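Local structure of putative c-1-tetrahydrofolate synthase, cytoplasmic (Leishmania major, 4A26) at residues T145-K150 against L286-E291; A13-I18 against G278-A283; K166-L171 against E188-T193. The protein catalyses the NAD(P)+-dependent oxidation of methylenetetrahydrofolate and the hydrolysis of the resulting methenyl compound, two consecutive steps of one-carbon metabolism. All coordinates share one frame; numbering follows the deposited sequence.

Interaction 1. Residues T145-K150 against L286-E291; sequences TPCTAK and LENTLE
Asn-288, on the long C-terminal helix 279-297, reaches across to Thr-145, just ahead of helix 147-159, and so joins two helices of the NAD(P)-binding Rossmann-type region. Pro-146 occupies the N-cap position of helix 147-159.

The hydrogen bonding rests on the Asn-288 amide. Its ND2 donates to Thr-145 O over 2.8 Å, with an N-H...O angle of 169°, and the acceptor lies in the plane of the amide. ND2 stands 18° from the plane of the Thr-145 carbonyl. ND2 also donates to the carbonyl of Ala-124, so two main-chain oxygens grip the buried amide and fix which way round it lies.

The Cys-147 sulfur and the Lys-150 chain lie beside the amide. Cys-147 SG is 4.1 Å from Asn-288 ND2, and the Cys-147 side chain also leans on Thr-281, Met-284 and Leu-285 of the same C-terminal helix.

Electrostatics come from Lys-150. Its chain is extended throughout, with CG anti to the backbone N (chi1 -167°), and it slides past Asn-288 in the opposite direction, NZ approaching Asn-288 OD1 to 3.6 Å. This takes the ammonium group to the acidic side of helix 279-297. There Glu-287 OE1 remains 4.6 Å from Lys-150 NZ, too far for a salt bridge, although its charge probably still favours the lysine. Glu-291 comes from the opposite direction and forms a salt bridge whose hydrogen bond is weak, with Lys-150 NZ 3.4 Å from Glu-291 OE2.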
loop_
_atom_site.group_PDB
_atom_site.type_symbol
_atom_site.label_atom_id
_atom_site.label_comp_id
_atom_site.label_asym_id
_atom_site.label_seq_id
_atom_site.Cartn_x
_atom_site.Cartn_y
_atom_site.Cartn_z
ATOM N N THR A 145 -9.736 -3.809 6.863
ATOM C CA THR A 145 -9.149 -4.286 5.611
ATOM C C THR A 145 -10.280 -4.419 4.598
ATOM O O THR A 145 -11.422 -4.663 4.994
ATOM C CB THR A 145 -8.449 -5.654 5.787
ATOM O OG1 THR A 145 -9.173 -6.457 6.732
ATOM C CG2 THR A 145 -7.033 -5.460 6.292
ATOM N N PRO A 146 -9.981 -4.240 3.294
ATOM C CA PRO A 146 -11.013 -4.407 2.274
ATOM C C PRO A 146 -11.638 -5.794 2.336
ATOM O O PRO A 146 -10.923 -6.791 2.375
ATOM C CB PRO A 146 -10.247 -4.206 0.962
ATOM C CG PRO A 146 -9.117 -3.360 1.321
ATOM C CD PRO A 146 -8.714 -3.776 2.702
ATOM N N CYS A 147 -12.967 -5.838 2.340
ATOM C CA CYS A 147 -13.715 -7.058 2.625
ATOM C C CYS A 147 -13.301 -8.245 1.769
ATOM O O CYS A 147 -12.774 -9.227 2.296
ATOM C CB CYS A 147 -15.208 -6.802 2.468
ATOM S SG CYS A 147 -15.820 -5.568 3.618
ATOM N N THR A 148 -13.530 -8.158 0.460
ATOM C CA THR A 148 -13.207 -9.264 -0.441
ATOM C C THR A 148 -11.757 -9.703 -0.259
ATOM O O THR A 148 -11.468 -10.897 -0.179
ATOM C CB THR A 148 -13.467 -8.907 -1.915
ATOM O OG1 THR A 148 -14.851 -8.594 -2.089
ATOM C CG2 THR A 148 -13.106 -10.069 -2.828
ATOM N N ALA A 149 -10.859 -8.727 -0.159
ATOM C CA ALA A 149 -9.438 -8.999 0.050
ATOM C C ALA A 149 -9.222 -9.822 1.315
ATOM O O ALA A 149 -8.579 -10.871 1.273
ATOM C CB ALA A 149 -8.658 -7.693 0.123
ATOM N N LYS A 150 -9.777 -9.354 2.431
ATOM C CA LYS A 150 -9.603 -10.024 3.722
ATOM C C LYS A 150 -10.200 -11.436 3.704
ATOM O O LYS A 150 -9.612 -12.369 4.254
ATOM C CB LYS A 150 -10.227 -9.196 4.852
ATOM C CG LYS A 150 -9.827 -9.649 6.257
ATOM C CD LYS A 150 -10.832 -9.197 7.312
ATOM C CE LYS A 150 -10.271 -9.292 8.724
ATOM N NZ LYS A 150 -11.212 -8.695 9.725
ATOM N N LEU A 286 -19.305 -7.563 7.981
ATOM C CA LEU A 286 -19.856 -7.643 9.337
ATOM C C LEU A 286 -18.749 -7.743 10.388
ATOM O O LEU A 286 -18.843 -7.124 11.449
ATOM C CB LEU A 286 -20.821 -8.821 9.474
ATOM C CG LEU A 286 -22.147 -8.710 8.722
ATOM C CD1 LEU A 286 -22.971 -9.982 8.908
ATOM C CD2 LEU A 286 -22.931 -7.499 9.189
ATOM N N GLU A 287 -17.704 -8.511 10.086
ATOM C CA GLU A 287 -16.569 -8.647 11.004
ATOM C C GLU A 287 -15.845 -7.316 11.180
ATOM O O GLU A 287 -15.530 -6.914 12.304
ATOM C CB GLU A 287 -15.589 -9.721 10.527
ATOM C CG GLU A 287 -14.517 -10.048 11.560
ATOM C CD GLU A 287 -14.308 -11.536 11.739
ATOM O OE1 GLU A 287 -13.944 -12.213 10.752
ATOM O OE2 GLU A 287 -14.504 -12.029 12.874
ATOM N N ASN A 288 -15.585 -6.644 10.061
ATOM C CA ASN A 288 -15.080 -5.280 10.078
ATOM C C ASN A 288 -15.923 -4.403 10.999
ATOM O O ASN A 288 -15.389 -3.664 11.817
ATOM C CB ASN A 288 -15.062 -4.697 8.655
ATOM C CG ASN A 288 -13.772 -5.026 7.889
ATOM O OD1 ASN A 288 -13.005 -5.911 8.276
ATOM N ND2 ASN A 288 -13.539 -4.307 6.792
ATOM N N THR A 289 -17.243 -4.511 10.877
ATOM C CA THR A 289 -18.169 -3.698 11.672
ATOM C C THR A 289 -18.196 -4.092 13.144
ATOM O O THR A 289 -18.479 -3.254 14.000
ATOM C CB THR A 289 -19.601 -3.787 11.126
ATOM O OG1 THR A 289 -19.585 -3.610 9.706
ATOM C CG2 THR A 289 -20.483 -2.716 11.758
ATOM N N LEU A 290 -17.920 -5.362 13.441
ATOM C CA LEU A 290 -17.800 -5.808 14.831
ATOM C C LEU A 290 -16.579 -5.146 15.463
ATOM O O LEU A 290 -16.688 -4.523 16.514
ATOM C CB LEU A 290 -17.683 -7.334 14.925
ATOM C CG LEU A 290 -18.129 -8.013 16.231
ATOM C CD1 LEU A 290 -17.557 -9.422 16.301
ATOM C CD2 LEU A 290 -17.732 -7.235 17.460
ATOM N N GLU A 291 -15.426 -5.278 14.804
ATOM C CA GLU A 291 -14.172 -4.675 15.273
ATOM C C GLU A 291 -14.315 -3.183 15.556
ATOM O O GLU A 291 -13.736 -2.681 16.517
ATOM C CB GLU A 291 -13.035 -4.902 14.265
ATOM C CG GLU A 291 -12.323 -6.245 14.418
ATOM C CD GLU A 291 -11.272 -6.500 13.331
ATOM O OE1 GLU A 291 -10.678 -5.519 12.810
ATOM O OE2 GLU A 291 -11.043 -7.694 13.006
#

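Interaction 2. Residues A13-I18 against G278-A283; sequences AIAAAI and GPMTIA
Two helices that lie side by side, 11-32 near the N terminus and 279-297 at the C terminus, meet here through Ala-15 and Met-280. The first follows strand 7-8 and the second follows strand 269-271, neighbouring strands of one parallel sheet. Their segments run nearly parallel, at 22°, with the axes 8.8 Å apart.

Ala-15 is the centre of the contact. Its methyl group points at the opposing helix and rests on the start of that helix, with CB 3.6 Å from Pro-279 O and 4.1 Å from Pro-279 CB. One turn further along helix 279-297, Ala-283 offers a second methyl, its CB 4.3 Å from Ala-15 CB. The small side chains let the backbones come close together.

Met-280 supplies the bulk beside them. Its CB starts off to one side, but bends at chi2 (-62°) and chi3 turn the thioether toward helix 11-32, so that SD lies 3.7 Å from Ala-15 N and 3.8 Å from Ala-15 CB. The CG2 branch of Ile-14 touches the same sulfur at 3.9 Å. The terminal methyl CE continues to Ile-18, whose CD1 it meets at 4.0 Å, the two side chains crossing at about a right angle. Ile-18 uses its other branch, CG2, against Ala-283 CB.

No hydrogen bond spans the two segments, and the contact is an apolar one. Leu-155 of helix 147-159 also packs on Met-280. Small alanines and a bent methionine thus pack the pair of long helices that, in this family, probably connect the two domains.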
loop_
_atom_site.group_PDB
_atom_site.type_symbol
_atom_site.label_atom_id
_atom_site.label_comp_id
_atom_site.label_asym_id
_atom_site.label_seq_id
_atom_site.Cartn_x
_atom_site.Cartn_y
_atom_site.Cartn_z
ATOM N N ALA A 13 -19.886 -22.095 2.945
ATOM C CA ALA A 13 -19.938 -22.730 4.259
ATOM C C ALA A 13 -19.089 -21.959 5.277
ATOM O O ALA A 13 -19.549 -21.663 6.380
ATOM C CB ALA A 13 -19.471 -24.177 4.159
ATOM N N ILE A 14 -17.856 -21.632 4.893
ATOM C CA ILE A 14 -16.935 -20.903 5.767
ATOM C C ILE A 14 -17.572 -19.597 6.241
ATOM O O ILE A 14 -17.538 -19.279 7.427
ATOM C CB ILE A 14 -15.582 -20.618 5.062
ATOM C CG1 ILE A 14 -14.798 -21.915 4.867
ATOM C CG2 ILE A 14 -14.737 -19.651 5.874
ATOM C CD1 ILE A 14 -13.627 -21.777 3.939
ATOM N N ALA A 15 -18.160 -18.856 5.307
ATOM C CA ALA A 15 -18.891 -17.627 5.625
ATOM C C ALA A 15 -20.048 -17.892 6.591
ATOM O O ALA A 15 -20.292 -17.106 7.505
ATOM C CB ALA A 15 -19.410 -16.978 4.342
ATOM N N ALA A 16 -20.750 -19.002 6.377
ATOM C CA ALA A 16 -21.847 -19.412 7.254
ATOM C C ALA A 16 -21.352 -19.637 8.677
ATOM O O ALA A 16 -21.984 -19.191 9.634
ATOM C CB ALA A 16 -22.508 -20.673 6.722
ATOM N N ALA A 17 -20.217 -20.324 8.806
ATOM C CA ALA A 17 -19.585 -20.536 10.104
ATOM C C ALA A 17 -19.215 -19.208 10.761
ATOM O O ALA A 17 -19.392 -19.039 11.969
ATOM C CB ALA A 17 -18.347 -21.403 9.953
ATOM N N ILE A 18 -18.703 -18.273 9.961
ATOM C CA ILE A 18 -18.301 -16.962 10.460
ATOM C C ILE A 18 -19.502 -16.145 10.942
ATOM O O ILE A 18 -19.442 -15.528 12.006
ATOM C CB ILE A 18 -17.500 -16.171 9.402
ATOM C CG1 ILE A 18 -16.077 -16.729 9.308
ATOM C CG2 ILE A 18 -17.444 -14.693 9.755
ATOM C CD1 ILE A 18 -15.291 -16.223 8.127
ATOM N N GLY A 278 -18.073 -13.756 -2.338
ATOM C CA GLY A 278 -19.529 -13.616 -2.411
ATOM C C GLY A 278 -20.131 -13.383 -1.041
ATOM O O GLY A 278 -20.187 -12.242 -0.584
ATOM N N PRO A 279 -20.606 -14.457 -0.378
ATOM C CA PRO A 279 -21.004 -14.307 1.026
ATOM C C PRO A 279 -19.838 -14.103 2.004
ATOM O O PRO A 279 -20.074 -13.702 3.143
ATOM C CB PRO A 279 -21.750 -15.616 1.329
ATOM C CG PRO A 279 -21.358 -16.555 0.252
ATOM C CD PRO A 279 -21.110 -15.716 -0.949
ATOM N N MET A 280 -18.606 -14.386 1.577
ATOM C CA MET A 280 -17.422 -14.045 2.378
ATOM C C MET A 280 -17.282 -12.534 2.511
ATOM O O MET A 280 -17.040 -12.031 3.605
ATOM C CB MET A 280 -16.131 -14.605 1.761
ATOM C CG MET A 280 -15.880 -16.088 2.004
ATOM S SD MET A 280 -15.703 -16.564 3.743
ATOM C CE MET A 280 -14.395 -15.482 4.308
ATOM N N THR A 281 -17.423 -11.828 1.390
ATOM C CA THR A 281 -17.306 -10.370 1.349
ATOM C C THR A 281 -18.256 -9.707 2.337
ATOM O O THR A 281 -17.836 -8.860 3.128
ATOM C CB THR A 281 -17.593 -9.825 -0.073
ATOM O OG1 THR A 281 -16.659 -10.391 -1.001
ATOM C CG2 THR A 281 -17.487 -8.303 -0.110
ATOM N N ILE A 282 -19.529 -10.103 2.288
ATOM C CA ILE A 282 -20.543 -9.588 3.215
ATOM C C ILE A 282 -20.249 -9.996 4.655
ATOM O O ILE A 282 -20.491 -9.225 5.583
ATOM C CB ILE A 282 -21.970 -10.051 2.819
ATOM C CG1 ILE A 282 -22.446 -9.284 1.583
ATOM C CG2 ILE A 282 -22.961 -9.834 3.960
ATOM C CD1 ILE A 282 -23.825 -9.678 1.112
ATOM N N ALA A 283 -19.729 -11.206 4.840
ATOM C CA ALA A 283 -19.343 -11.686 6.171
ATOM C C ALA A 283 -18.200 -10.843 6.725
ATOM O O ALA A 283 -18.230 -10.404 7.881
ATOM C CB ALA A 283 -18.937 -13.140 6.108
#

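Interaction 3. Residues K166-L171 against E188-T193; sequences KRAVVL and ENATVT
Ala-168 and Val-192 present their side chains on one face of a parallel pair of strands, while Arg-167, Thr-191, Val-169 and Thr-193 occupy the other. On the Ala-168 face, Val-170 CG2 meets Val-192 CG1 at 3.9 Å, and helix 178-187 packs over both valines. Helix 201-209 packs against Val-169 on the opposite face. There Arg-167 forms a salt bridge with Asp-206 of the second subunit, and the hydroxyls of Thr-191 and Thr-193 are hydrogen-bonded to those of Thr-199 and Thr-193 of the second subunit.

Four main-chain hydrogen bonds alternate between the strands. Thr-191 N donates to Lys-166 O at 2.8 Å, and Ala-168 N answers to Thr-191 O at 2.9 Å. Thr-193 N to Ala-168 O and Val-170 N to Thr-193 O repeat the pattern, each at 3.0 Å. A Schellman motif with Asn-189 at C' ends helix 178-187, and strand 191-195 then completes the beta-alpha-beta unit.

The far edge of Val-192 and Thr-193 pairs antiparallel with the second subunit. The hydrogen bonds between the strands are all main-chain, leaving Val-170 and Val-192 for helix 178-187 and the polar groups for the dimer interface.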
loop_
_atom_site.group_PDB
_atom_site.type_symbol
_atom_site.label_atom_id
_atom_site.label_comp_id
_atom_site.label_asym_id
_atom_site.label_seq_id
_atom_site.Cartn_x
_atom_site.Cartn_y
_atom_site.Cartn_z
ATOM N N LYS A 166 5.843 -19.102 1.450
ATOM C CA LYS A 166 5.356 -19.601 0.171
ATOM C C LYS A 166 5.482 -18.542 -0.921
ATOM O O LYS A 166 5.646 -17.352 -0.632
ATOM C CB LYS A 166 3.897 -20.046 0.300
ATOM C CG LYS A 166 3.641 -21.054 1.428
ATOM C CD LYS A 166 4.408 -22.354 1.220
ATOM C CE LYS A 166 4.006 -23.405 2.235
ATOM N NZ LYS A 166 4.544 -24.750 1.883
ATOM N N ARG A 167 5.425 -18.990 -2.173
ATOM C CA ARG A 167 5.406 -18.093 -3.316
ATOM C C ARG A 167 3.950 -17.890 -3.717
ATOM O O ARG A 167 3.158 -18.828 -3.690
ATOM C CB ARG A 167 6.217 -18.677 -4.472
ATOM C CG ARG A 167 7.660 -19.000 -4.094
ATOM C CD ARG A 167 8.394 -19.827 -5.138
ATOM N NE ARG A 167 8.970 -18.994 -6.190
ATOM C CZ ARG A 167 9.995 -19.346 -6.973
ATOM N NH1 ARG A 167 10.590 -20.531 -6.843
ATOM N NH2 ARG A 167 10.436 -18.498 -7.897
ATOM N N ALA A 168 3.598 -16.656 -4.067
ATOM C CA ALA A 168 2.222 -16.312 -4.411
ATOM C C ALA A 168 2.179 -15.427 -5.645
ATOM O O ALA A 168 3.054 -14.580 -5.850
ATOM C CB ALA A 168 1.546 -15.603 -3.239
ATOM N N VAL A 169 1.152 -15.622 -6.462
ATOM C CA VAL A 169 0.911 -14.763 -7.610
ATOM C C VAL A 169 -0.512 -14.226 -7.540
ATOM O O VAL A 169 -1.459 -14.991 -7.436
ATOM C CB VAL A 169 1.127 -15.515 -8.930
ATOM C CG1 VAL A 169 0.733 -14.647 -10.113
ATOM C CG2 VAL A 169 2.581 -15.960 -9.045
ATOM N N VAL A 170 -0.641 -12.903 -7.563
ATOM C CA VAL A 170 -1.936 -12.248 -7.641
ATOM C C VAL A 170 -2.129 -11.781 -9.072
ATOM O O VAL A 170 -1.423 -10.884 -9.534
ATOM C CB VAL A 170 -2.023 -11.034 -6.692
ATOM C CG1 VAL A 170 -3.398 -10.371 -6.797
ATOM C CG2 VAL A 170 -1.729 -11.452 -5.253
ATOM N N LEU A 171 -3.059 -12.415 -9.780
ATOM C CA LEU A 171 -3.422 -11.991 -11.126
ATOM C C LEU A 171 -4.367 -10.802 -11.019
ATOM O O LEU A 171 -5.538 -10.962 -10.694
ATOM C CB LEU A 171 -4.088 -13.129 -11.905
ATOM C CG LEU A 171 -3.276 -14.417 -12.063
ATOM C CD1 LEU A 171 -4.078 -15.435 -12.839
ATOM C CD2 LEU A 171 -1.950 -14.165 -12.748
ATOM N N GLU A 188 1.440 -11.644 5.471
ATOM C CA GLU A 188 1.427 -13.013 5.981
ATOM C C GLU A 188 2.731 -13.763 5.623
ATOM O O GLU A 188 2.853 -14.966 5.876
ATOM C CB GLU A 188 0.196 -13.762 5.448
ATOM C CG GLU A 188 -0.665 -14.372 6.546
ATOM C CD GLU A 188 -1.464 -13.341 7.331
ATOM O OE1 GLU A 188 -1.810 -12.282 6.776
ATOM O OE2 GLU A 188 -1.764 -13.598 8.510
ATOM N N ASN A 189 3.685 -13.035 5.042
ATOM C CA ASN A 189 5.043 -13.511 4.750
ATOM C C ASN A 189 5.152 -14.490 3.582
ATOM O O ASN A 189 6.106 -15.272 3.494
ATOM C CB ASN A 189 5.729 -14.047 6.013
ATOM C CG ASN A 189 6.030 -12.950 7.011
ATOM O OD1 ASN A 189 6.015 -11.763 6.670
ATOM N ND2 ASN A 189 6.311 -13.336 8.252
ATOM N N ALA A 190 4.177 -14.425 2.680
ATOM C CA ALA A 190 4.294 -15.064 1.378
ATOM C C ALA A 190 5.046 -14.084 0.497
ATOM O O ALA A 190 4.912 -12.874 0.665
ATOM C CB ALA A 190 2.923 -15.366 0.794
ATOM N N THR A 191 5.855 -14.597 -0.419
ATOM C CA THR A 191 6.587 -13.742 -1.332
ATOM C C THR A 191 5.695 -13.546 -2.548
ATOM O O THR A 191 5.340 -14.509 -3.223
ATOM C CB THR A 191 7.952 -14.343 -1.686
ATOM O OG1 THR A 191 8.685 -14.580 -0.476
ATOM C CG2 THR A 191 8.742 -13.400 -2.564
ATOM N N VAL A 192 5.309 -12.293 -2.798
ATOM C CA VAL A 192 4.211 -11.993 -3.714
ATOM C C VAL A 192 4.673 -11.331 -5.010
ATOM O O VAL A 192 5.515 -10.433 -4.994
ATOM C CB VAL A 192 3.165 -11.082 -3.038
ATOM C CG1 VAL A 192 1.855 -11.075 -3.837
ATOM C CG2 VAL A 192 2.914 -11.525 -1.592
ATOM N N THR A 193 4.110 -11.795 -6.125
ATOM C CA THR A 193 4.270 -11.157 -7.432
ATOM C C THR A 193 2.898 -10.775 -7.985
ATOM O O THR A 193 1.988 -11.609 -8.035
ATOM C CB THR A 193 4.925 -12.108 -8.436
ATOM O OG1 THR A 193 6.110 -12.668 -7.860
ATOM C CG2 THR A 193 5.268 -11.375 -9.719
#

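Overall arrangement
Interactions 1 and 2 share helix 279-297, which meets helix 147-159 in the first and helix 11-32 in the second; their centres lie 11 Å apart. They touch directly through Thr-148 OG1 and Thr-281 OG1, 2.8 Å apart and probably hydrogen-bonded. Helix 147-159 then leads along the chain to strand 167-171 of interaction 3, whose centre is 21 Å from that of interaction 1, with nearest atoms about 8 Å apart. Interaction 2 is more distant from it, 23 Å between centres. Of the three, interaction 3 alone is touched by the second subunit. In this family the active site is generally a cleft between the two domains, which such helices probably help to frame.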